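Local coordinates for putative L-alanine-DL-glutamate epimerase (Burkholderia xenovorans, PDB 3GO2), which probably acts as a magnesium-dependent racemase or epimerase of the mandelate racemase/muconate lactonizing enzyme family, at residues 129-138 with 344-352; 226-237 with 256-265. All blocks are in the same frame, centred on the assembly; numbering follows the deposited sequence.

Interaction 1. Residues 129-138 with 344-352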
loop_
_atom_site.group_PDB
_atom_site.type_symbol
_atom_site.label_atom_id
_atom_site.label_comp_id
_atom_site.label_asym_id
_atom_site.label_seq_id
_atom_site.Cartn_x
_atom_site.Cartn_y
_atom_site.Cartn_z
ATOM N N TRP A 129 0.563 0.758 -43.931
ATOM C CA TRP A 129 0.968 -0.181 -44.966
ATOM C C TRP A 129 1.182 0.489 -46.326
ATOM O O TRP A 129 2.138 0.173 -47.003
ATOM C CB TRP A 129 -0.057 -1.309 -45.088
ATOM C CG TRP A 129 0.097 -2.481 -44.140
ATOM C CD1 TRP A 129 -0.661 -3.620 -44.153
ATOM C CD2 TRP A 129 1.034 -2.645 -43.059
ATOM N NE1 TRP A 129 -0.263 -4.471 -43.155
ATOM C CE2 TRP A 129 0.770 -3.897 -42.469
ATOM C CE3 TRP A 129 2.042 -1.846 -42.517
ATOM C CZ2 TRP A 129 1.479 -4.377 -41.362
ATOM C CZ3 TRP A 129 2.761 -2.329 -41.439
ATOM C CH2 TRP A 129 2.472 -3.583 -40.868
ATOM N N ARG A 130 0.311 1.414 -46.711
ATOM C CA ARG A 130 0.494 2.129 -47.981
ATOM C C ARG A 130 1.669 3.085 -47.960
ATOM O O ARG A 130 2.227 3.415 -48.998
ATOM C CB ARG A 130 -0.788 2.870 -48.384
ATOM C CG ARG A 130 -1.918 1.924 -48.728
ATOM C CD ARG A 130 -3.241 2.619 -48.951
ATOM N NE ARG A 130 -4.322 1.656 -49.074
ATOM C CZ ARG A 130 -5.526 1.922 -49.572
ATOM N NH1 ARG A 130 -5.823 3.148 -50.001
ATOM N NH2 ARG A 130 -6.425 0.966 -49.641
ATOM N N ILE A 131 2.055 3.558 -46.784
ATOM C CA ILE A 131 3.216 4.425 -46.675
ATOM C C ILE A 131 4.508 3.617 -46.614
ATOM O O ILE A 131 5.500 3.939 -47.295
ATOM C CB ILE A 131 3.144 5.312 -45.411
ATOM C CG1 ILE A 131 1.949 6.276 -45.470
ATOM C CG2 ILE A 131 4.473 6.055 -45.184
ATOM C CD1 ILE A 131 1.681 6.955 -44.142
ATOM N N ASN A 132 4.511 2.570 -45.780
ATOM C CA ASN A 132 5.725 1.810 -45.489
ATOM C C ASN A 132 6.044 0.711 -46.499
ATOM O O ASN A 132 7.230 0.424 -46.739
ATOM C CB ASN A 132 5.646 1.178 -44.090
ATOM C CG ASN A 132 5.703 2.191 -42.969
ATOM O OD1 ASN A 132 5.972 3.374 -43.172
ATOM N ND2 ASN A 132 5.489 1.713 -41.754
ATOM N N HIS A 133 5.006 0.105 -47.088
ATOM C CA HIS A 133 5.189 -1.020 -48.008
ATOM C C HIS A 133 4.417 -0.839 -49.320
ATOM O O HIS A 133 3.646 -1.710 -49.725
ATOM C CB HIS A 133 4.811 -2.321 -47.280
ATOM C CG HIS A 133 5.501 -2.485 -45.968
ATOM N ND1 HIS A 133 6.861 -2.694 -45.867
ATOM C CD2 HIS A 133 5.030 -2.467 -44.699
ATOM C CE1 HIS A 133 7.199 -2.778 -44.595
ATOM N NE2 HIS A 133 6.108 -2.646 -43.863
ATOM N N PRO A 134 4.624 0.312 -50.002
ATOM C CA PRO A 134 3.905 0.653 -51.227
ATOM C C PRO A 134 4.128 -0.314 -52.406
ATOM O O PRO A 134 3.297 -0.360 -53.316
ATOM C CB PRO A 134 4.458 2.049 -51.579
ATOM C CG PRO A 134 5.795 2.100 -50.947
ATOM C CD PRO A 134 5.635 1.334 -49.666
ATOM N N LYS A 135 5.235 -1.064 -52.377
ATOM C CA LYS A 135 5.495 -2.107 -53.379
ATOM C C LYS A 135 4.431 -3.200 -53.312
ATOM O O LYS A 135 4.165 -3.885 -54.302
ATOM C CB LYS A 135 6.895 -2.699 -53.170
ATOM C CG LYS A 135 7.185 -4.027 -53.880
ATOM C CD LYS A 135 8.480 -4.024 -54.688
ATOM C CE LYS A 135 8.207 -3.671 -56.158
ATOM N NZ LYS A 135 9.339 -2.912 -56.807
ATOM N N PHE A 136 3.823 -3.362 -52.139
ATOM C CA PHE A 136 2.884 -4.464 -51.921
ATOM C C PHE A 136 1.448 -4.039 -51.701
ATOM O O PHE A 136 0.509 -4.760 -52.081
ATOM C CB PHE A 136 3.396 -5.303 -50.760
ATOM C CG PHE A 136 4.745 -5.854 -51.010
ATOM C CD1 PHE A 136 4.929 -6.845 -51.978
ATOM C CD2 PHE A 136 5.842 -5.375 -50.337
ATOM C CE1 PHE A 136 6.182 -7.346 -52.237
ATOM C CE2 PHE A 136 7.112 -5.895 -50.596
ATOM C CZ PHE A 136 7.267 -6.881 -51.557
ATOM N N PHE A 137 1.277 -2.874 -51.080
ATOM C CA PHE A 137 -0.037 -2.340 -50.772
ATOM C C PHE A 137 -0.157 -0.960 -51.367
ATOM O O PHE A 137 0.540 -0.027 -50.954
ATOM C CB PHE A 137 -0.218 -2.228 -49.257
ATOM C CG PHE A 137 0.192 -3.459 -48.506
ATOM C CD1 PHE A 137 -0.566 -4.625 -48.592
ATOM C CD2 PHE A 137 1.320 -3.463 -47.738
ATOM C CE1 PHE A 137 -0.212 -5.754 -47.911
ATOM C CE2 PHE A 137 1.688 -4.611 -47.033
ATOM C CZ PHE A 137 0.907 -5.754 -47.131
ATOM N N GLY A 138 -1.057 -0.835 -52.324
ATOM C CA GLY A 138 -1.290 0.422 -52.974
ATOM C C GLY A 138 -2.727 0.838 -52.809
ATOM O O GLY A 138 -3.543 0.063 -52.304
ATOM N N THR A 344 -7.915 -5.807 -37.914
ATOM C CA THR A 344 -7.601 -6.564 -39.128
ATOM C C THR A 344 -6.926 -5.629 -40.125
ATOM O O THR A 344 -7.170 -4.429 -40.097
ATOM C CB THR A 344 -8.868 -7.227 -39.733
ATOM O OG1 THR A 344 -8.484 -8.268 -40.621
ATOM C CG2 THR A 344 -9.736 -6.207 -40.472
ATOM N N ASP A 345 -6.090 -6.180 -40.990
ATOM C CA ASP A 345 -5.500 -5.398 -42.091
ATOM C C ASP A 345 -6.394 -5.593 -43.291
ATOM O O ASP A 345 -6.681 -6.727 -43.710
ATOM C CB ASP A 345 -4.075 -5.869 -42.398
ATOM C CG ASP A 345 -3.070 -5.429 -41.344
ATOM O OD1 ASP A 345 -3.269 -4.368 -40.708
ATOM O OD2 ASP A 345 -2.040 -6.121 -41.176
ATOM N N ILE A 346 -6.853 -4.489 -43.859
ATOM C CA ILE A 346 -7.704 -4.550 -45.039
ATOM C C ILE A 346 -6.845 -4.493 -46.317
ATOM O O ILE A 346 -7.271 -4.989 -47.375
ATOM C CB ILE A 346 -8.797 -3.448 -44.962
ATOM C CG1 ILE A 346 -9.816 -3.770 -43.855
ATOM C CG2 ILE A 346 -9.512 -3.276 -46.288
ATOM C CD1 ILE A 346 -10.494 -5.144 -43.960
ATOM N N ASP A 347 -5.650 -3.912 -46.214
ATOM C CA ASP A 347 -4.648 -3.962 -47.288
ATOM C C ASP A 347 -4.057 -5.372 -47.340
ATOM O O ASP A 347 -3.461 -5.845 -46.356
ATOM C CB ASP A 347 -3.545 -2.932 -47.080
ATOM C CG ASP A 347 -4.064 -1.497 -47.055
ATOM O OD1 ASP A 347 -4.494 -1.008 -48.128
ATOM O OD2 ASP A 347 -4.039 -0.875 -45.954
ATOM N N ARG A 348 -4.229 -6.042 -48.489
ATOM C CA ARG A 348 -3.757 -7.416 -48.647
ATOM C C ARG A 348 -2.779 -7.529 -49.799
ATOM O O ARG A 348 -2.839 -6.780 -50.785
ATOM C CB ARG A 348 -4.900 -8.408 -48.885
ATOM C CG ARG A 348 -6.092 -8.362 -47.922
ATOM C CD ARG A 348 -5.695 -8.368 -46.459
ATOM N NE ARG A 348 -4.960 -9.557 -46.061
ATOM C CZ ARG A 348 -4.681 -9.857 -44.787
ATOM N NH1 ARG A 348 -4.006 -10.944 -44.475
ATOM N NH2 ARG A 348 -5.087 -9.058 -43.808
ATOM N N LEU A 349 -1.884 -8.488 -49.669
ATOM C CA LEU A 349 -0.983 -8.859 -50.749
ATOM C C LEU A 349 -1.752 -9.362 -51.971
ATOM O O LEU A 349 -2.803 -9.992 -51.868
ATOM C CB LEU A 349 -0.057 -9.980 -50.300
ATOM C CG LEU A 349 0.835 -9.715 -49.093
ATOM C CD1 LEU A 349 1.519 -11.003 -48.649
ATOM C CD2 LEU A 349 1.864 -8.644 -49.370
ATOM N N ALA A 350 -1.175 -9.119 -53.143
ATOM C CA ALA A 350 -1.815 -9.519 -54.389
ATOM C C ALA A 350 -2.028 -11.033 -54.493
ATOM O O ALA A 350 -2.970 -11.486 -55.149
ATOM C CB ALA A 350 -0.999 -9.001 -55.566
ATOM N N TRP A 351 -1.178 -11.808 -53.837
ATOM C CA TRP A 351 -1.297 -13.270 -53.837
ATOM C C TRP A 351 -1.914 -13.866 -52.560
ATOM O O TRP A 351 -1.925 -15.079 -52.368
ATOM C CB TRP A 351 0.062 -13.912 -54.135
ATOM C CG TRP A 351 1.129 -13.657 -53.131
ATOM C CD1 TRP A 351 1.445 -14.451 -52.065
ATOM C CD2 TRP A 351 2.029 -12.541 -53.078
ATOM N NE1 TRP A 351 2.501 -13.930 -51.388
ATOM C CE2 TRP A 351 2.875 -12.748 -51.967
ATOM C CE3 TRP A 351 2.204 -11.390 -53.857
ATOM C CZ2 TRP A 351 3.869 -11.847 -51.600
ATOM C CZ3 TRP A 351 3.212 -10.487 -53.496
ATOM C CH2 TRP A 351 4.028 -10.725 -52.377
ATOM N N GLU A 352 -2.447 -13.016 -51.683
ATOM C CA GLU A 352 -2.955 -13.520 -50.408
ATOM C C GLU A 352 -4.012 -14.610 -50.596
ATOM O O GLU A 352 -3.980 -15.642 -49.917
ATOM C CB GLU A 352 -3.555 -12.378 -49.593
ATOM C CG GLU A 352 -4.069 -12.749 -48.195
ATOM C CD GLU A 352 -2.972 -12.918 -47.175
ATOM O OE1 GLU A 352 -1.814 -12.521 -47.462
ATOM O OE2 GLU A 352 -3.282 -13.441 -46.068
HETATM O O HOH W 1 -2.550 1.359 -45.270
HETATM O O HOH W 2 0.996 -7.261 -53.242
HETATM O O HOH W 3 -3.739 -2.047 -50.488
#

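Interaction 2. Residues 226-237 with 256-265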
loop_
_atom_site.group_PDB
_atom_site.type_symbol
_atom_site.label_atom_id
_atom_site.label_comp_id
_atom_site.label_asym_id
_atom_site.label_seq_id
_atom_site.Cartn_x
_atom_site.Cartn_y
_atom_site.Cartn_z
ATOM N N PRO A 226 7.472 7.085 -20.648
ATOM C CA PRO A 226 6.345 7.796 -20.030
ATOM C C PRO A 226 6.339 9.337 -20.184
ATOM O O PRO A 226 5.322 9.930 -20.523
ATOM C CB PRO A 226 6.456 7.367 -18.568
ATOM C CG PRO A 226 6.943 5.957 -18.678
ATOM C CD PRO A 226 7.909 5.943 -19.825
ATOM N N GLU A 227 7.490 9.974 -19.986
ATOM C CA GLU A 227 7.622 11.407 -20.213
ATOM C C GLU A 227 7.087 11.813 -21.582
ATOM O O GLU A 227 6.369 12.803 -21.709
ATOM C CB GLU A 227 9.095 11.804 -20.146
ATOM C CG GLU A 227 9.349 13.275 -20.489
ATOM C CD GLU A 227 10.814 13.614 -20.704
ATOM O OE1 GLU A 227 11.677 12.699 -20.750
ATOM O OE2 GLU A 227 11.091 14.831 -20.861
ATOM N N GLY A 228 7.514 11.081 -22.601
ATOM C CA GLY A 228 7.159 11.415 -23.997
ATOM C C GLY A 228 5.723 11.056 -24.317
ATOM O O GLY A 228 5.054 11.794 -25.031
ATOM N N TYR A 229 5.232 9.926 -23.814
ATOM C CA TYR A 229 3.803 9.591 -23.979
ATOM C C TYR A 229 2.930 10.710 -23.403
ATOM O O TYR A 229 1.956 11.119 -24.023
ATOM C CB TYR A 229 3.471 8.222 -23.350
ATOM C CG TYR A 229 4.203 7.050 -23.964
ATOM C CD1 TYR A 229 4.032 6.728 -25.294
ATOM C CD2 TYR A 229 5.014 6.205 -23.195
ATOM C CE1 TYR A 229 4.678 5.652 -25.866
ATOM C CE2 TYR A 229 5.653 5.116 -23.756
ATOM C CZ TYR A 229 5.491 4.848 -25.100
ATOM O OH TYR A 229 6.101 3.765 -25.682
ATOM N N LEU A 230 3.287 11.239 -22.236
ATOM C CA LEU A 230 2.526 12.347 -21.641
ATOM C C LEU A 230 2.559 13.570 -22.554
ATOM O O LEU A 230 1.535 14.226 -22.762
ATOM C CB LEU A 230 3.064 12.695 -20.262
ATOM C CG LEU A 230 2.848 11.662 -19.133
ATOM C CD1 LEU A 230 3.891 11.801 -17.964
ATOM C CD2 LEU A 230 1.416 11.748 -18.604
ATOM N N LYS A 231 3.719 13.843 -23.141
ATOM C CA LYS A 231 3.840 14.987 -24.044
ATOM C C LYS A 231 2.892 14.809 -25.248
ATOM O O LYS A 231 2.229 15.764 -25.697
ATOM C CB LYS A 231 5.277 15.170 -24.504
ATOM C CG LYS A 231 6.157 15.719 -23.383
ATOM C CD LYS A 231 7.629 15.601 -23.671
ATOM C CE LYS A 231 8.084 16.466 -24.812
ATOM N NZ LYS A 231 8.444 17.831 -24.410
ATOM N N ILE A 232 2.817 13.583 -25.752
ATOM C CA ILE A 232 1.953 13.268 -26.890
ATOM C C ILE A 232 0.504 13.423 -26.508
ATOM O O ILE A 232 -0.260 14.083 -27.223
ATOM C CB ILE A 232 2.232 11.865 -27.462
ATOM C CG1 ILE A 232 3.608 11.848 -28.147
ATOM C CG2 ILE A 232 1.071 11.450 -28.417
ATOM C CD1 ILE A 232 4.165 10.422 -28.421
ATOM N N LEU A 233 0.118 12.879 -25.357
ATOM C CA LEU A 233 -1.266 13.001 -24.890
ATOM C C LEU A 233 -1.689 14.453 -24.646
ATOM O O LEU A 233 -2.825 14.822 -24.924
ATOM C CB LEU A 233 -1.482 12.174 -23.618
ATOM C CG LEU A 233 -1.299 10.671 -23.802
ATOM C CD1 LEU A 233 -1.330 9.999 -22.416
ATOM C CD2 LEU A 233 -2.370 10.055 -24.724
ATOM N N ARG A 234 -0.785 15.284 -24.131
ATOM C CA ARG A 234 -1.071 16.715 -23.963
ATOM C C ARG A 234 -1.239 17.438 -25.287
ATOM O O ARG A 234 -2.147 18.278 -25.439
ATOM C CB ARG A 234 0.045 17.396 -23.186
ATOM C CG ARG A 234 0.137 16.990 -21.769
ATOM C CD ARG A 234 1.485 17.379 -21.185
ATOM N NE ARG A 234 1.621 16.764 -19.883
ATOM C CZ ARG A 234 2.775 16.400 -19.299
ATOM N NH1 ARG A 234 3.942 16.592 -19.900
ATOM N NH2 ARG A 234 2.725 15.800 -18.109
ATOM N N GLU A 235 -0.357 17.163 -26.238
ATOM C CA GLU A 235 -0.491 17.722 -27.574
ATOM C C GLU A 235 -1.853 17.389 -28.192
ATOM O O GLU A 235 -2.490 18.243 -28.836
ATOM C CB GLU A 235 0.625 17.208 -28.473
ATOM C CG GLU A 235 0.515 17.633 -29.940
ATOM C CD GLU A 235 0.775 19.117 -30.187
ATOM O OE1 GLU A 235 1.671 19.679 -29.543
ATOM O OE2 GLU A 235 0.101 19.710 -31.061
ATOM N N LEU A 236 -2.284 16.151 -28.013
ATOM C CA LEU A 236 -3.486 15.626 -28.669
ATOM C C LEU A 236 -4.684 15.611 -27.750
ATOM O O LEU A 236 -5.627 14.840 -27.940
ATOM C CB LEU A 236 -3.209 14.216 -29.192
ATOM C CG LEU A 236 -2.028 14.083 -30.141
ATOM C CD1 LEU A 236 -1.822 12.621 -30.506
ATOM C CD2 LEU A 236 -2.196 14.979 -31.399
ATOM N N ALA A 237 -4.680 16.471 -26.748
ATOM C CA ALA A 237 -5.679 16.406 -25.696
ATOM C C ALA A 237 -7.098 16.613 -26.224
ATOM O O ALA A 237 -8.062 16.041 -25.685
ATOM C CB ALA A 237 -5.370 17.442 -24.631
ATOM N N TYR A 256 0.796 5.523 -14.745
ATOM C CA TYR A 256 0.945 6.974 -14.578
ATOM C C TYR A 256 0.433 7.681 -15.828
ATOM O O TYR A 256 -0.316 8.669 -15.757
ATOM C CB TYR A 256 2.417 7.357 -14.255
ATOM C CG TYR A 256 2.533 8.806 -13.889
ATOM C CD1 TYR A 256 2.421 9.210 -12.560
ATOM C CD2 TYR A 256 2.667 9.781 -14.859
ATOM C CE1 TYR A 256 2.484 10.522 -12.208
ATOM C CE2 TYR A 256 2.706 11.134 -14.519
ATOM C CZ TYR A 256 2.597 11.498 -13.193
ATOM O OH TYR A 256 2.618 12.819 -12.834
ATOM N N VAL A 257 0.856 7.191 -16.992
ATOM C CA VAL A 257 0.415 7.750 -18.247
ATOM C C VAL A 257 -1.107 7.692 -18.359
ATOM O O VAL A 257 -1.743 8.705 -18.680
ATOM C CB VAL A 257 1.122 7.065 -19.449
ATOM C CG1 VAL A 257 0.509 7.530 -20.764
ATOM C CG2 VAL A 257 2.659 7.381 -19.401
ATOM N N ARG A 258 -1.705 6.531 -18.086
ATOM C CA ARG A 258 -3.160 6.420 -18.224
ATOM C C ARG A 258 -3.875 7.414 -17.302
ATOM O O ARG A 258 -4.843 8.077 -17.698
ATOM C CB ARG A 258 -3.654 5.007 -17.976
ATOM C CG ARG A 258 -5.141 4.828 -18.292
ATOM C CD ARG A 258 -5.722 3.696 -17.533
ATOM N NE ARG A 258 -7.157 3.538 -17.797
ATOM C CZ ARG A 258 -7.980 2.855 -17.017
ATOM N NH1 ARG A 258 -7.551 2.253 -15.887
ATOM N NH2 ARG A 258 -9.253 2.769 -17.343
ATOM N N ASN A 259 -3.385 7.528 -16.070
ATOM C CA ASN A 259 -4.019 8.390 -15.078
ATOM C C ASN A 259 -4.075 9.835 -15.530
ATOM O O ASN A 259 -4.957 10.587 -15.083
ATOM C CB ASN A 259 -3.277 8.279 -13.752
ATOM C CG ASN A 259 -4.027 8.899 -12.612
ATOM O OD1 ASN A 259 -5.260 8.839 -12.558
ATOM N ND2 ASN A 259 -3.290 9.494 -11.671
ATOM N N HIS A 260 -3.135 10.225 -16.399
ATOM C CA HIS A 260 -3.102 11.546 -17.003
ATOM C C HIS A 260 -3.581 11.618 -18.452
ATOM O O HIS A 260 -3.350 12.632 -19.130
ATOM C CB HIS A 260 -1.685 12.088 -16.868
ATOM C CG HIS A 260 -1.284 12.276 -15.448
ATOM N ND1 HIS A 260 -0.780 11.254 -14.683
ATOM C CD2 HIS A 260 -1.390 13.347 -14.627
ATOM C CE1 HIS A 260 -0.581 11.688 -13.451
ATOM N NE2 HIS A 260 -0.937 12.956 -13.392
ATOM N N SER A 261 -4.288 10.588 -18.919
ATOM C CA SER A 261 -4.750 10.557 -20.294
ATOM C C SER A 261 -6.204 10.946 -20.411
ATOM O O SER A 261 -7.016 10.413 -19.667
ATOM C CB SER A 261 -4.600 9.149 -20.855
ATOM O OG SER A 261 -5.021 9.113 -22.213
ATOM N N PRO A 262 -6.545 11.814 -21.390
ATOM C CA PRO A 262 -7.956 12.088 -21.680
ATOM C C PRO A 262 -8.493 11.142 -22.734
ATOM O O PRO A 262 -9.644 11.256 -23.132
ATOM C CB PRO A 262 -7.924 13.519 -22.226
ATOM C CG PRO A 262 -6.652 13.581 -22.960
ATOM C CD PRO A 262 -5.665 12.712 -22.157
ATOM N N HIS A 263 -7.661 10.203 -23.171
ATOM C CA HIS A 263 -8.037 9.167 -24.122
ATOM C C HIS A 263 -7.962 7.773 -23.521
ATOM O O HIS A 263 -7.148 7.515 -22.651
ATOM C CB HIS A 263 -7.066 9.168 -25.290
ATOM C CG HIS A 263 -6.902 10.504 -25.932
ATOM N ND1 HIS A 263 -7.961 11.189 -26.466
ATOM C CD2 HIS A 263 -5.811 11.286 -26.107
ATOM C CE1 HIS A 263 -7.531 12.341 -26.958
ATOM N NE2 HIS A 263 -6.235 12.429 -26.748
ATOM N N PRO A 264 -8.765 6.848 -24.038
ATOM C CA PRO A 264 -8.613 5.455 -23.611
ATOM C C PRO A 264 -7.227 4.939 -23.969
ATOM O O PRO A 264 -6.732 5.235 -25.064
ATOM C CB PRO A 264 -9.719 4.708 -24.400
ATOM C CG PRO A 264 -10.698 5.817 -24.785
ATOM C CD PRO A 264 -9.880 7.034 -24.987
ATOM N N ILE A 265 -6.607 4.190 -23.060
ATOM C CA ILE A 265 -5.275 3.606 -23.295
ATOM C C ILE A 265 -5.407 2.117 -23.477
ATOM O O ILE A 265 -6.064 1.417 -22.682
ATOM C CB ILE A 265 -4.323 3.879 -22.108
ATOM C CG1 ILE A 265 -4.120 5.385 -21.925
ATOM C CG2 ILE A 265 -2.973 3.165 -22.272
ATOM C CD1 ILE A 265 -3.516 6.099 -23.101
#

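Interaction 1. Residues 129-138 with 344-352
OD1 of Asp347 is gripped by two nitrogens of Arg130 at once: NE lies 2.8 Å from OD1, and NH2 closes on the same oxygen at 3.1 Å. The salt bridge is side-on. OD1 sits in the guanidinium plane at its edge; it receives NH2 on its syn lone pair and NE on the same syn side, 26° out of the carboxylate plane, the two flat groups being turned 66° against each other. An arginine chain extended from CG to NE carries the group out to the acid, and NH1 goes on to Glu153. Water 3 donates to OD1 as well and ties it to Gly138 O. The other oxygen, OD2, takes a water held by Arg130 N and the indole N-H of Trp123, so both ends of the carboxylate are satisfied in a buried setting.

Beside it, Trp129 NE1 makes a weak, bent bond to Asp345 OD2 (3.1 Å); the stronger partner of Asp345 is His125, a residue that binds 2-oxoglutarate and whose ring stacks on Trp129. Phe137 packs its ring against Asp347 and Leu349. Its edge meets the backbone at Arg348 C, its CD1 lies 3.7 Å from Asp347 CB, and its CZ touches Leu349 CD2 at 3.8 Å. One ring face receives Trp129 CD1 and the opposite face Phe136 CB. Farther out, Phe136 CD1 reaches Trp351 CH2 at 4.0 Å, and water 2 bridges Phe136 O to Ala350 N.

With so many donors around it, Asp347 is probably kept ionised and fixed in rotation, while Asp345, bonded to His125 ND1, would be expected to hold that ligand-binding imidazole in its orientation.

Interaction 2. Residues 226-237 with 256-265
Val257 is a knob in a hole formed by Pro226, Tyr229, Leu230 and Leu233, where two neighbouring outer helices of the enolase-type barrel, 226-235 and 251-259, pack together. Its two methyls divide the work. CG1, anti to the backbone N (chi1 172°), presses on Leu233 CD1 at 3.5 Å, tighter than usual for two carbons, with the leucine and valine side chains crossing at about a right angle. CG2 turns to the start of the other helix and meets Pro226 CB at 3.9 Å.

Leu230 spans from Tyr256 to His260 with its two methyls: CD1 comes in at the edge of the Tyr256 ring, 3.7 Å from CE2, and CD2 rests 3.6 Å from His260 CB. The His260 ring folds back over its own helix end, with ND1 giving a nearly straight bond (174°) to Tyr256 O and CE1 over a face of the tyrosine ring. Tyr256 also makes a cation-pi contact with Arg258 of a neighbouring subunit, so this end of the contact borders a subunit interface.

Beyond the end of helix 251-259, His263 slides past Leu233 in the opposite direction, Leu233 CD2 lying at the edge of the imidazole. That ring closes the contact: its NE2 donates to Leu236 O at 2.8 Å, with the oxygen in the ring plane but the nitrogen standing 49° out of the carbonyl plane.

In the fold
From the N terminus, the chain passes the three-stranded sheet and the helices up to 82-103, then runs along strand 118-123 into helix 128-132, where interaction 1 begins. It does not close until 206 residues later, after strand 342-344, which pairs in parallel with 118-123, so the contact joins the two ends of the long barrel section. Interaction 2 nests inside that loop: it spans a short excursion from helix 226-235 through strand 243-245 and helix 251-259 to strand 265-267, tying successive beta-alpha units together. The centres of interactions 1 and 2 lie about 30 Å apart, and the two do not touch. The magnesium site of Asp219, Glu245 and Glu269 is built from residues within the larger loop.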